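Local coordinates for protein beta-lactamase (PDB 3P09) that probably hydrolyses beta-lactam antibiotics to substituted beta-amino acids, as a member of the class A beta-lactamase family, at residues 61-66 and 238-243; 82-87 and 113-118; 255-260 and 272-277. One frame throughout, in Å; residues are numbered along the deposited sequence.

Contacts 1 and 3 are buried and lie on neighbouring strands of the five-stranded antiparallel sheet, their centres about 10 Å apart. The backbones of 238-243 and 255-260 are hydrogen-bonded there. Contact 1 joins strand 239-246 to the turn before helix 66-80, with an amide-to-carbonyl grip beside apolar packing. Contact 3 joins strand 253-260 to helix 271-289 through hydrocarbon and ring contacts, with no hydrogen bond across. Contact 2 is partly exposed and lies away from the sheet, its centre about 25 Å from that of contact 1 and 33 Å from that of contact 3. Its polar links are backbone bonds at a helix start.

Contact 1 (61-66 and 238-243); sequences PICSVF and ATNDVA
N240 reaches from its strand to the turn 61-66 and grips it through its side-chain amide. ND2 of N240 donates to O of P61 at 2.9 Å. The bond is nearly straight, 165° at the hydrogen, and P61 O lies in the plane of the N240 amide. ND2 also makes a weak bond to O of I62 at 3.2 Å. One amide nitrogen thus serves two successive carbonyls. CG of N240 is anti to the carbonyl carbon (chi1 -56°), which carries the amide across to the turn. A water lies 2.9 Å from both O of P61 and OD1 of N240, within hydrogen-bonding reach of each. It sits beside the direct bond. V65 packs beside the amide, against the root of the N240 side chain. Its CG2 lies 3.7 Å from CB of N240, and the two side chains cross at about a right angle. The other methyl, CG1, meets CG2 of V242 at 3.9 Å. I181 of helix 178-190 touches both valines. At the other end, CB of A238 packs against both the P61 ring and the sulfur of C63, with SG of C63 3.8 Å from CB of A238. C63 forms a disulfide with C233, a second, covalent tie for this turn. Next to it, S64 OG is hydrogen-bonded to NZ of K67. S64 and K67 fit the SxxK pattern of class A beta-lactamases, where the serine is the usual nucleophile. This placement is consistent with the active-site region of the family, where the sheet meets the start of the helix that follows the serine.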
ATOM      1  N   PRO A  61       9.299  -5.324   5.141  1.00 19.42           N
ATOM      2  CA  PRO A  61       9.414  -4.989   3.710  1.00 16.89           C
ATOM      3  C   PRO A  61       8.142  -4.275   3.225  1.00 17.28           C
ATOM      4  O   PRO A  61       7.040  -4.754   3.496  1.00 21.81           O
ATOM      5  CB  PRO A  61       9.515  -6.365   3.037  1.00 17.24           C
ATOM      6  CG  PRO A  61      10.150  -7.244   4.104  1.00 21.51           C
ATOM      7  CD  PRO A  61       9.567  -6.745   5.422  1.00 15.40           C
ATOM      8  N   ILE A  62       8.282  -3.151   2.531  1.00 14.78           N
ATOM      9  CA  ILE A  62       7.107  -2.426   2.055  1.00 13.67           C
ATOM     10  C   ILE A  62       6.575  -3.043   0.753  1.00 19.97           C
ATOM     11  O   ILE A  62       5.375  -3.063   0.515  1.00 18.50           O
ATOM     12  CB  ILE A  62       7.389  -0.904   1.892  1.00 21.33           C
ATOM     13  CG1 ILE A  62       6.072  -0.134   1.680  1.00 18.56           C
ATOM     14  CG2 ILE A  62       8.391  -0.634   0.766  1.00 18.32           C
ATOM     15  CD1 ILE A  62       6.257   1.399   1.615  1.00 21.78           C
ATOM     16  N   CYS A  63       7.469  -3.572  -0.074  1.00 20.86           N
ATOM     17  CA  CYS A  63       7.049  -4.196  -1.326  1.00 18.61           C
ATOM     18  C   CYS A  63       6.212  -3.197  -2.141  1.00 22.34           C
ATOM     19  O   CYS A  63       6.441  -1.988  -2.080  1.00 21.60           O
ATOM     20  CB  CYS A  63       6.247  -5.480  -1.041  1.00 22.24           C
ATOM     21  SG  CYS A  63       7.003  -6.583   0.210  1.00 26.68           S
ATOM     22  N   SER A  64       5.221  -3.700  -2.869  1.00 17.57           N
ATOM     23  CA  SER A  64       4.409  -2.870  -3.752  1.00 17.58           C
ATOM     24  C   SER A  64       3.533  -1.851  -3.035  1.00 22.59           C
ATOM     25  O   SER A  64       2.932  -1.001  -3.675  1.00 18.44           O
ATOM     26  CB  SER A  64       3.530  -3.743  -4.648  1.00 22.09           C
ATOM     27  OG  SER A  64       4.289  -4.250  -5.728  1.00 24.33           O
ATOM     28  N   VAL A  65       3.448  -1.920  -1.714  1.00 18.41           N
ATOM     29  CA  VAL A  65       2.645  -0.925  -1.001  1.00 18.16           C
ATOM     30  C   VAL A  65       3.143   0.513  -1.271  1.00 18.00           C
ATOM     31  O   VAL A  65       2.369   1.471  -1.240  1.00 18.97           O
ATOM     32  CB  VAL A  65       2.594  -1.222   0.510  1.00 21.43           C
ATOM     33  CG1 VAL A  65       1.867  -0.104   1.261  1.00 21.62           C
ATOM     34  CG2 VAL A  65       1.892  -2.559   0.753  1.00 16.40           C
ATOM     35  N   PHE A  66       4.434   0.664  -1.543  1.00 16.04           N
ATOM     36  CA  PHE A  66       4.979   1.993  -1.811  1.00 12.85           C
ATOM     37  C   PHE A  66       4.192   2.675  -2.936  1.00 19.09           C
ATOM     38  O   PHE A  66       4.178   3.897  -3.041  1.00 17.66           O
ATOM     39  CB  PHE A  66       6.481   1.922  -2.155  1.00 19.72           C
ATOM     40  CG  PHE A  66       6.776   1.756  -3.626  1.00 21.23           C
ATOM     41  CD1 PHE A  66       6.778   0.498  -4.214  1.00 22.94           C
ATOM     42  CD2 PHE A  66       7.076   2.863  -4.416  1.00 21.66           C
ATOM     43  CE1 PHE A  66       7.056   0.350  -5.565  1.00 22.26           C
ATOM     44  CE2 PHE A  66       7.344   2.723  -5.763  1.00 25.09           C
ATOM     45  CZ  PHE A  66       7.332   1.464  -6.342  1.00 22.46           C
ATOM     46  N   ALA A 238       6.993 -11.996   2.679  1.00 21.48           N
ATOM     47  CA  ALA A 238       6.452 -10.647   2.888  1.00 19.62           C
ATOM     48  C   ALA A 238       5.127 -10.475   2.172  1.00 22.61           C
ATOM     49  O   ALA A 238       5.052 -10.550   0.941  1.00 21.79           O
ATOM     50  CB  ALA A 238       7.454  -9.564   2.448  1.00 18.38           C
ATOM     51  N   THR A 239       4.082 -10.239   2.955  1.00 16.21           N
ATOM     52  CA  THR A 239       2.723 -10.169   2.423  1.00 17.65           C
ATOM     53  C   THR A 239       2.010  -9.033   3.143  1.00 20.93           C
ATOM     54  O   THR A 239       1.869  -9.078   4.365  1.00 19.89           O
ATOM     55  CB  THR A 239       1.970 -11.495   2.705  1.00 20.03           C
ATOM     56  OG1 THR A 239       2.824 -12.617   2.425  1.00 20.04           O
ATOM     57  CG2 THR A 239       0.706 -11.596   1.853  1.00 23.94           C
ATOM     58  N   ASN A 240       1.591  -8.002   2.403  1.00 18.38           N
ATOM     59  CA  ASN A 240       1.025  -6.803   3.037  1.00 14.12           C
ATOM     60  C   ASN A 240      -0.328  -6.432   2.465  1.00 16.98           C
ATOM     61  O   ASN A 240      -0.637  -6.738   1.313  1.00 16.55           O
ATOM     62  CB  ASN A 240       1.936  -5.569   2.863  1.00 14.73           C
ATOM     63  CG  ASN A 240       3.349  -5.772   3.380  1.00 18.63           C
ATOM     64  OD1 ASN A 240       3.601  -6.559   4.285  1.00 20.42           O
ATOM     65  ND2 ASN A 240       4.280  -5.017   2.814  1.00 16.51           N
ATOM     66  N   ASP A 241      -1.139  -5.752   3.269  1.00 19.88           N
ATOM     67  CA  ASP A 241      -2.344  -5.130   2.748  1.00 18.34           C
ATOM     68  C   ASP A 241      -2.612  -3.895   3.592  1.00 18.55           C
ATOM     69  O   ASP A 241      -2.629  -3.987   4.812  1.00 15.67           O
ATOM     70  CB  ASP A 241      -3.532  -6.110   2.783  1.00 16.08           C
ATOM     71  CG  ASP A 241      -4.709  -5.641   1.923  1.00 22.27           C
ATOM     72  OD1 ASP A 241      -4.549  -4.692   1.119  1.00 19.41           O
ATOM     73  OD2 ASP A 241      -5.790  -6.242   2.039  1.00 24.06           O
ATOM     74  N   VAL A 242      -2.773  -2.739   2.952  1.00 16.77           N
ATOM     75  CA  VAL A 242      -3.067  -1.504   3.692  1.00 16.67           C
ATOM     76  C   VAL A 242      -4.328  -0.892   3.105  1.00 24.37           C
ATOM     77  O   VAL A 242      -4.434  -0.694   1.882  1.00 16.39           O
ATOM     78  CB  VAL A 242      -1.899  -0.496   3.641  1.00 17.43           C
ATOM     79  CG1 VAL A 242      -2.214   0.753   4.473  1.00 19.42           C
ATOM     80  CG2 VAL A 242      -0.611  -1.150   4.121  1.00 15.30           C
ATOM     81  N   ALA A 243      -5.287  -0.590   3.974  1.00 18.21           N
ATOM     82  CA  ALA A 243      -6.647  -0.369   3.526  1.00 15.57           C
ATOM     83  C   ALA A 243      -7.292   0.835   4.170  1.00 25.43           C
ATOM     84  O   ALA A 243      -6.904   1.252   5.264  1.00 18.88           O
ATOM     85  CB  ALA A 243      -7.476  -1.596   3.812  1.00 19.09           C
TER
HETATM   86  O   HOH W   1       6.348  -7.251   4.886  1.00 20.08           O

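Contact 2 (82-87 and 113-118)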
ATOM      1  N   GLN A  82      -0.781  22.431 -12.238  0.54 30.44           N
ATOM      2  CA  GLN A  82      -2.115  22.211 -12.793  0.54 34.53           C
ATOM      3  C   GLN A  82      -2.071  21.556 -14.178  0.54 37.96           C
ATOM      4  O   GLN A  82      -1.307  21.976 -15.047  0.54 35.67           O
ATOM      5  CB  GLN A  82      -2.885  23.538 -12.842  0.54 42.14           C
ATOM      6  CG  GLN A  82      -4.335  23.428 -13.300  0.54 44.09           C
ATOM      7  CD  GLN A  82      -4.460  23.287 -14.801  0.54 41.31           C
ATOM      8  OE1 GLN A  82      -3.583  23.717 -15.550  0.54 43.78           O
ATOM      9  NE2 GLN A  82      -5.552  22.678 -15.252  0.54 42.09           N
ATOM     10  N   GLY A  83      -2.892  20.524 -14.370  1.00 43.34           N
ATOM     11  CA  GLY A  83      -2.975  19.825 -15.647  1.00 41.42           C
ATOM     12  C   GLY A  83      -2.147  18.551 -15.754  1.00 34.48           C
ATOM     13  O   GLY A  83      -2.257  17.801 -16.724  1.00 30.35           O
ATOM     14  N   PHE A  84      -1.314  18.302 -14.752  1.00 23.98           N
ATOM     15  CA  PHE A  84      -0.408  17.161 -14.776  1.00 27.05           C
ATOM     16  C   PHE A  84      -1.122  15.808 -14.937  1.00 29.64           C
ATOM     17  O   PHE A  84      -0.616  14.922 -15.628  1.00 24.82           O
ATOM     18  CB  PHE A  84       0.461  17.164 -13.521  1.00 23.74           C
ATOM     19  CG  PHE A  84       1.573  16.150 -13.538  1.00 25.44           C
ATOM     20  CD1 PHE A  84       2.594  16.230 -14.478  1.00 24.66           C
ATOM     21  CD2 PHE A  84       1.616  15.137 -12.589  1.00 26.88           C
ATOM     22  CE1 PHE A  84       3.631  15.310 -14.486  1.00 29.26           C
ATOM     23  CE2 PHE A  84       2.656  14.208 -12.581  1.00 27.55           C
ATOM     24  CZ  PHE A  84       3.666  14.293 -13.536  1.00 30.85           C
ATOM     25  N   LEU A  85      -2.286  15.648 -14.308  1.00 23.71           N
ATOM     26  CA  LEU A  85      -3.020  14.378 -14.403  1.00 23.73           C
ATOM     27  C   LEU A  85      -3.452  14.038 -15.830  1.00 25.62           C
ATOM     28  O   LEU A  85      -3.616  12.869 -16.167  1.00 23.02           O
ATOM     29  CB  LEU A  85      -4.250  14.381 -13.499  1.00 25.79           C
ATOM     30  CG  LEU A  85      -3.962  14.197 -12.005  1.00 32.88           C
ATOM     31  CD1 LEU A  85      -5.233  14.314 -11.183  1.00 33.83           C
ATOM     32  CD2 LEU A  85      -3.317  12.853 -11.775  1.00 36.68           C
ATOM     33  N   ASP A  86      -3.655  15.064 -16.650  1.00 24.43           N
ATOM     34  CA  ASP A  86      -4.094  14.869 -18.031  1.00 26.63           C
ATOM     35  C   ASP A  86      -2.934  14.741 -19.006  1.00 27.83           C
ATOM     36  O   ASP A  86      -3.145  14.544 -20.201  1.00 27.92           O
ATOM     37  CB  ASP A  86      -4.994  16.024 -18.460  1.00 32.61           C
ATOM     38  CG  ASP A  86      -6.266  16.091 -17.652  1.00 47.44           C
ATOM     39  OD1 ASP A  86      -6.996  15.077 -17.618  1.00 52.26           O
ATOM     40  OD2 ASP A  86      -6.529  17.147 -17.038  1.00 57.23           O
ATOM     41  N   LYS A  87      -1.713  14.838 -18.492  1.00 25.75           N
ATOM     42  CA  LYS A  87      -0.510  14.825 -19.326  1.00 27.54           C
ATOM     43  C   LYS A  87      -0.287  13.464 -19.967  1.00 28.80           C
ATOM     44  O   LYS A  87      -0.311  12.442 -19.282  1.00 22.74           O
ATOM     45  CB  LYS A  87       0.722  15.221 -18.503  1.00 31.16           C
ATOM     46  CG  LYS A  87       2.043  14.983 -19.214  1.00 35.68           C
ATOM     47  CD  LYS A  87       3.208  15.680 -18.513  1.00 47.70           C
ATOM     48  CE  LYS A  87       3.250  17.169 -18.849  1.00 64.71           C
ATOM     49  NZ  LYS A  87       4.478  17.841 -18.324  1.00 73.54           N
ATOM     50  N   LEU A 113      -0.516   6.968 -22.403  1.00 19.82           N
ATOM     51  CA  LEU A 113      -1.460   6.913 -21.290  1.00 20.64           C
ATOM     52  C   LEU A 113      -1.333   8.233 -20.516  1.00 18.94           C
ATOM     53  O   LEU A 113      -0.232   8.789 -20.423  1.00 21.85           O
ATOM     54  CB  LEU A 113      -1.118   5.738 -20.363  1.00 22.70           C
ATOM     55  CG  LEU A 113      -1.458   4.327 -20.861  1.00 26.03           C
ATOM     56  CD1 LEU A 113      -1.031   3.273 -19.819  1.00 21.60           C
ATOM     57  CD2 LEU A 113      -2.945   4.228 -21.129  1.00 19.69           C
ATOM     58  N   THR A 114      -2.436   8.744 -19.971  1.00 20.03           N
ATOM     59  CA  THR A 114      -2.343   9.942 -19.133  1.00 19.97           C
ATOM     60  C   THR A 114      -1.701   9.582 -17.793  1.00 23.79           C
ATOM     61  O   THR A 114      -1.672   8.419 -17.405  1.00 18.97           O
ATOM     62  CB  THR A 114      -3.710  10.558 -18.840  1.00 22.28           C
ATOM     63  OG1 THR A 114      -4.465   9.647 -18.040  1.00 19.28           O
ATOM     64  CG2 THR A 114      -4.466  10.857 -20.135  1.00 21.41           C
ATOM     65  N   ILE A 115      -1.187  10.586 -17.086  1.00 19.04           N
ATOM     66  CA  ILE A 115      -0.690  10.372 -15.728  1.00 19.50           C
ATOM     67  C   ILE A 115      -1.770   9.712 -14.858  1.00 19.07           C
ATOM     68  O   ILE A 115      -1.488   8.784 -14.089  1.00 18.95           O
ATOM     69  CB  ILE A 115      -0.233  11.708 -15.103  1.00 20.98           C
ATOM     70  CG1 ILE A 115       1.059  12.204 -15.771  1.00 24.31           C
ATOM     71  CG2 ILE A 115      -0.072  11.584 -13.582  1.00 18.22           C
ATOM     72  CD1 ILE A 115       2.307  11.406 -15.401  1.00 28.12           C
ATOM     73  N   SER A 116      -3.015  10.166 -14.986  1.00 20.00           N
ATOM     74  CA  SER A 116      -4.080   9.578 -14.169  1.00 20.28           C
ATOM     75  C   SER A 116      -4.281   8.103 -14.486  1.00 22.37           C
ATOM     76  O   SER A 116      -4.520   7.299 -13.585  1.00 19.37           O
ATOM     77  CB  SER A 116      -5.414  10.321 -14.312  1.00 28.20           C
ATOM     78  OG  SER A 116      -6.356   9.826 -13.357  1.00 23.76           O
ATOM     79  N   GLN A 117      -4.200   7.743 -15.765  1.00 19.37           N
ATOM     80  CA  GLN A 117      -4.317   6.335 -16.141  1.00 16.21           C
ATOM     81  C   GLN A 117      -3.174   5.507 -15.561  1.00 18.52           C
ATOM     82  O   GLN A 117      -3.351   4.326 -15.232  1.00 17.26           O
ATOM     83  CB  GLN A 117      -4.335   6.179 -17.668  1.00 15.60           C
ATOM     84  CG  GLN A 117      -5.649   6.638 -18.290  1.00 18.53           C
ATOM     85  CD  GLN A 117      -5.626   6.594 -19.795  1.00 27.95           C
ATOM     86  OE1 GLN A 117      -4.667   7.045 -20.424  1.00 20.86           O
ATOM     87  NE2 GLN A 117      -6.681   6.035 -20.388  1.00 24.87           N
ATOM     88  N   LEU A 118      -1.997   6.113 -15.466  1.00 18.20           N
ATOM     89  CA  LEU A 118      -0.837   5.426 -14.902  1.00 18.64           C
ATOM     90  C   LEU A 118      -0.997   5.276 -13.397  1.00 16.00           C
ATOM     91  O   LEU A 118      -0.570   4.284 -12.826  1.00 17.32           O
ATOM     92  CB  LEU A 118       0.460   6.174 -15.237  1.00 21.00           C
ATOM     93  CG  LEU A 118       0.868   6.049 -16.705  1.00 20.55           C
ATOM     94  CD1 LEU A 118       1.749   7.219 -17.175  1.00 24.55           C
ATOM     95  CD2 LEU A 118       1.567   4.718 -16.925  1.00 17.46           C
TER
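The F84 ring carries I115 on one face. CG1 of I115 stands over the ring centre, 4.1 Å from the centroid and 12° off the normal, a CH-pi contact. CD1 of I115 reaches the far end of the ring, 3.7 Å from CZ of F84. CG of F84 is anti to the backbone N (chi1 -171°), which swings the ring toward I115. The ring of Y77 also meets F84, with the planes inclined at about 55°. I74 of helix 66-80 touches both F84 and I115. CG2 of I115 packs against CD2 of L85 at 3.9 Å, so I115 is gripped from two residues of the 3-10 segment. Beside this apolar patch the backbones join. N of S116 donates to O of L85 at 3.0 Å, on a lone pair of that carbonyl. N of I115 donates to O of K87, also at 3.0 Å. CA of T114 adds a CH...O contact to O of K87. T114 and Q117 form a capping box: N of Q117 binds OG1 of T114, and N of T114 binds OE1 of Q117. S116 OG is bound to Y205 OH. The chemistry implies that three amides at the start of helix 115-123 are satisfied: those of I115 and S116 by carbonyls of 82-87, and that of Q117 by its own cap.

Contact 3 (255-260 and 272-277); sequences LGILYT and EIIQQA
Y259 and I257 point from the strand toward the helix and meet I273, I274 and A277. I273 lies across one face of the Y259 ring. Its CG2 is 4.0 Å from the ring centroid and 19° off the normal, offset toward the rim, a CH-pi contact. Its CD1 reaches along the ring side and comes to 3.6 Å from CE1 of Y259. The two branches of I273 thus both rest on the same ring, and the side chains cross at about a right angle. CG2 of I273 lies between the backbone N and carbonyl carbon, while CG1 is anti to the backbone N (chi1 -162°) and extends the second branch along the ring. I274 meets both strand residues. Its CD1 is 3.6 Å from CG2 of I257 and 4.0 Å from CB of Y259, so this methyl bridges the two. I257 and I274 run past each other in opposite directions. Farther along, CD1 of I257 meets CB of A277 at 4.3 Å. No hydrogen bond crosses between the segments.

A second shell surrounds these groups. OH of Y259 is hydrogen-bonded to O of D36, which holds the outer end of the ring. N of I273 is bound to OD1 of N270. I39 of strand 38-44 touches both I257 and I273. L31 of helix 24-35 touches I273 and A277. The strand makes backbone bonds to D241 on one neighbour and to G40 on the other. The axes of 255-260 and 272-277 run roughly antiparallel, at 144°, and approach to 9.1 Å. This is the alpha-beta layering of the class A beta-lactamase fold, in which the terminal helices cover one face of the antiparallel sheet.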
ATOM      1  N   LEU A 255      -6.458   0.705   8.071  1.00 16.26           N
ATOM      2  CA  LEU A 255      -5.955  -0.508   8.686  1.00 22.32           C
ATOM      3  C   LEU A 255      -4.787  -1.011   7.865  1.00 24.46           C
ATOM      4  O   LEU A 255      -4.927  -1.241   6.669  1.00 19.95           O
ATOM      5  CB  LEU A 255      -7.055  -1.571   8.735  1.00 19.00           C
ATOM      6  CG  LEU A 255      -6.624  -2.996   9.063  1.00 21.20           C
ATOM      7  CD1 LEU A 255      -5.968  -3.083  10.451  1.00 21.50           C
ATOM      8  CD2 LEU A 255      -7.824  -3.924   8.965  1.00 26.54           C
ATOM      9  N   GLY A 256      -3.634  -1.151   8.507  1.00 18.55           N
ATOM     10  CA  GLY A 256      -2.462  -1.737   7.866  1.00 18.68           C
ATOM     11  C   GLY A 256      -2.144  -3.063   8.528  1.00 22.12           C
ATOM     12  O   GLY A 256      -2.118  -3.143   9.757  1.00 20.04           O
ATOM     13  N   ILE A 257      -1.934  -4.105   7.724  1.00 18.51           N
ATOM     14  CA  ILE A 257      -1.491  -5.406   8.225  1.00 16.08           C
ATOM     15  C   ILE A 257      -0.290  -5.852   7.397  1.00 20.86           C
ATOM     16  O   ILE A 257      -0.402  -6.016   6.178  1.00 21.23           O
ATOM     17  CB  ILE A 257      -2.606  -6.469   8.117  1.00 14.32           C
ATOM     18  CG1 ILE A 257      -3.867  -6.013   8.855  1.00 23.99           C
ATOM     19  CG2 ILE A 257      -2.111  -7.798   8.650  1.00 23.24           C
ATOM     20  CD1 ILE A 257      -5.044  -6.971   8.719  1.00 24.39           C
ATOM     21  N   LEU A 258       0.866  -5.996   8.049  1.00 17.37           N
ATOM     22  CA  LEU A 258       2.096  -6.367   7.355  1.00 15.76           C
ATOM     23  C   LEU A 258       2.580  -7.679   7.950  1.00 22.25           C
ATOM     24  O   LEU A 258       2.452  -7.911   9.158  1.00 19.14           O
ATOM     25  CB  LEU A 258       3.169  -5.288   7.519  1.00 15.03           C
ATOM     26  CG  LEU A 258       2.669  -3.836   7.344  1.00 16.32           C
ATOM     27  CD1 LEU A 258       3.813  -2.851   7.558  1.00 14.58           C
ATOM     28  CD2 LEU A 258       2.035  -3.591   5.990  1.00 17.68           C
ATOM     29  N   TYR A 259       3.120  -8.549   7.111  1.00 15.74           N
ATOM     30  CA  TYR A 259       3.569  -9.846   7.601  1.00 19.96           C
ATOM     31  C   TYR A 259       4.900 -10.169   6.955  1.00 19.85           C
ATOM     32  O   TYR A 259       5.068  -9.956   5.759  1.00 19.50           O
ATOM     33  CB  TYR A 259       2.541 -10.956   7.304  1.00 19.69           C
ATOM     34  CG  TYR A 259       3.086 -12.319   7.633  1.00 21.08           C
ATOM     35  CD1 TYR A 259       3.237 -12.717   8.951  1.00 20.61           C
ATOM     36  CD2 TYR A 259       3.487 -13.203   6.628  1.00 18.01           C
ATOM     37  CE1 TYR A 259       3.778 -13.959   9.268  1.00 21.01           C
ATOM     38  CE2 TYR A 259       4.019 -14.454   6.940  1.00 20.74           C
ATOM     39  CZ  TYR A 259       4.162 -14.821   8.266  1.00 25.62           C
ATOM     40  OH  TYR A 259       4.694 -16.053   8.604  1.00 27.92           O
ATOM     41  N   THR A 260       5.846 -10.665   7.745  1.00 18.54           N
ATOM     42  CA  THR A 260       7.112 -11.119   7.189  1.00 22.59           C
ATOM     43  C   THR A 260       7.727 -12.187   8.080  1.00 24.72           C
ATOM     44  O   THR A 260       7.461 -12.240   9.287  1.00 23.53           O
ATOM     45  CB  THR A 260       8.105  -9.936   6.983  1.00 23.09           C
ATOM     46  OG1 THR A 260       9.200 -10.353   6.159  1.00 21.00           O
ATOM     47  CG2 THR A 260       8.631  -9.427   8.307  1.00 19.29           C
ATOM     48  N   GLU A 272      -3.310 -16.152   4.173  1.00 26.67           N
ATOM     49  CA  GLU A 272      -4.235 -16.658   5.183  1.00 27.83           C
ATOM     50  C   GLU A 272      -4.045 -15.952   6.520  1.00 20.74           C
ATOM     51  O   GLU A 272      -5.011 -15.696   7.237  1.00 25.46           O
ATOM     52  CB  GLU A 272      -4.082 -18.169   5.366  1.00 37.27           C
ATOM     53  CG  GLU A 272      -3.663 -18.903   4.104  1.00 60.08           C
ATOM     54  CD  GLU A 272      -4.789 -19.705   3.486  1.00 82.32           C
ATOM     55  OE1 GLU A 272      -5.515 -20.394   4.237  1.00 89.55           O
ATOM     56  OE2 GLU A 272      -4.946 -19.647   2.245  1.00 89.12           O
ATOM     57  N   ILE A 273      -2.803 -15.643   6.871  1.00 18.17           N
ATOM     58  CA  ILE A 273      -2.583 -14.955   8.131  1.00 21.60           C
ATOM     59  C   ILE A 273      -3.200 -13.551   8.112  1.00 26.16           C
ATOM     60  O   ILE A 273      -3.757 -13.098   9.113  1.00 22.74           O
ATOM     61  CB  ILE A 273      -1.110 -14.907   8.534  1.00 20.53           C
ATOM     62  CG1 ILE A 273      -0.992 -14.594  10.027  1.00 27.80           C
ATOM     63  CG2 ILE A 273      -0.328 -13.883   7.690  1.00 18.95           C
ATOM     64  CD1 ILE A 273       0.447 -14.541  10.525  1.00 29.61           C
ATOM     65  N   ILE A 274      -3.112 -12.876   6.968  1.00 20.66           N
ATOM     66  CA  ILE A 274      -3.767 -11.596   6.807  1.00 20.94           C
ATOM     67  C   ILE A 274      -5.283 -11.776   6.981  1.00 19.96           C
ATOM     68  O   ILE A 274      -5.938 -10.991   7.674  1.00 24.29           O
ATOM     69  CB  ILE A 274      -3.486 -10.964   5.416  1.00 23.73           C
ATOM     70  CG1 ILE A 274      -1.991 -10.975   5.102  1.00 32.50           C
ATOM     71  CG2 ILE A 274      -4.043  -9.542   5.354  1.00 20.75           C
ATOM     72  CD1 ILE A 274      -1.172 -10.129   6.024  1.00 28.38           C
ATOM     73  N   GLN A 275      -5.842 -12.807   6.360  1.00 20.54           N
ATOM     74  CA  GLN A 275      -7.278 -13.046   6.489  1.00 22.00           C
ATOM     75  C   GLN A 275      -7.679 -13.184   7.950  1.00 24.24           C
ATOM     76  O   GLN A 275      -8.673 -12.608   8.405  1.00 25.37           O
ATOM     77  CB  GLN A 275      -7.690 -14.302   5.730  1.00 26.08           C
ATOM     78  CG  GLN A 275      -7.432 -14.211   4.250  1.00 23.33           C
ATOM     79  CD  GLN A 275      -7.639 -15.535   3.568  1.00 28.69           C
ATOM     80  OE1 GLN A 275      -7.918 -16.537   4.224  1.00 28.44           O
ATOM     81  NE2 GLN A 275      -7.501 -15.554   2.247  1.00 27.65           N
ATOM     82  N   GLN A 276      -6.898 -13.949   8.691  1.00 25.35           N
ATOM     83  CA  GLN A 276      -7.261 -14.256  10.061  1.00 25.56           C
ATOM     84  C   GLN A 276      -7.088 -13.035  10.967  1.00 25.66           C
ATOM     85  O   GLN A 276      -7.937 -12.764  11.820  1.00 25.84           O
ATOM     86  CB  GLN A 276      -6.476 -15.473  10.553  1.00 31.97           C
ATOM     87  CG  GLN A 276      -6.918 -16.768   9.862  1.00 29.40           C
ATOM     88  CD  GLN A 276      -5.902 -17.884  10.008  1.00 38.48           C
ATOM     89  OE1 GLN A 276      -5.395 -18.142  11.100  1.00 33.44           O
ATOM     90  NE2 GLN A 276      -5.590 -18.545   8.900  1.00 36.47           N
ATOM     91  N   ALA A 277      -6.004 -12.294  10.763  1.00 20.61           N
ATOM     92  CA  ALA A 277      -5.786 -11.057  11.501  1.00 26.59           C
ATOM     93  C   ALA A 277      -6.910 -10.073  11.220  1.00 25.20           C
ATOM     94  O   ALA A 277      -7.429  -9.437  12.140  1.00 26.44           O
ATOM     95  CB  ALA A 277      -4.443 -10.443  11.148  1.00 22.91           C
TER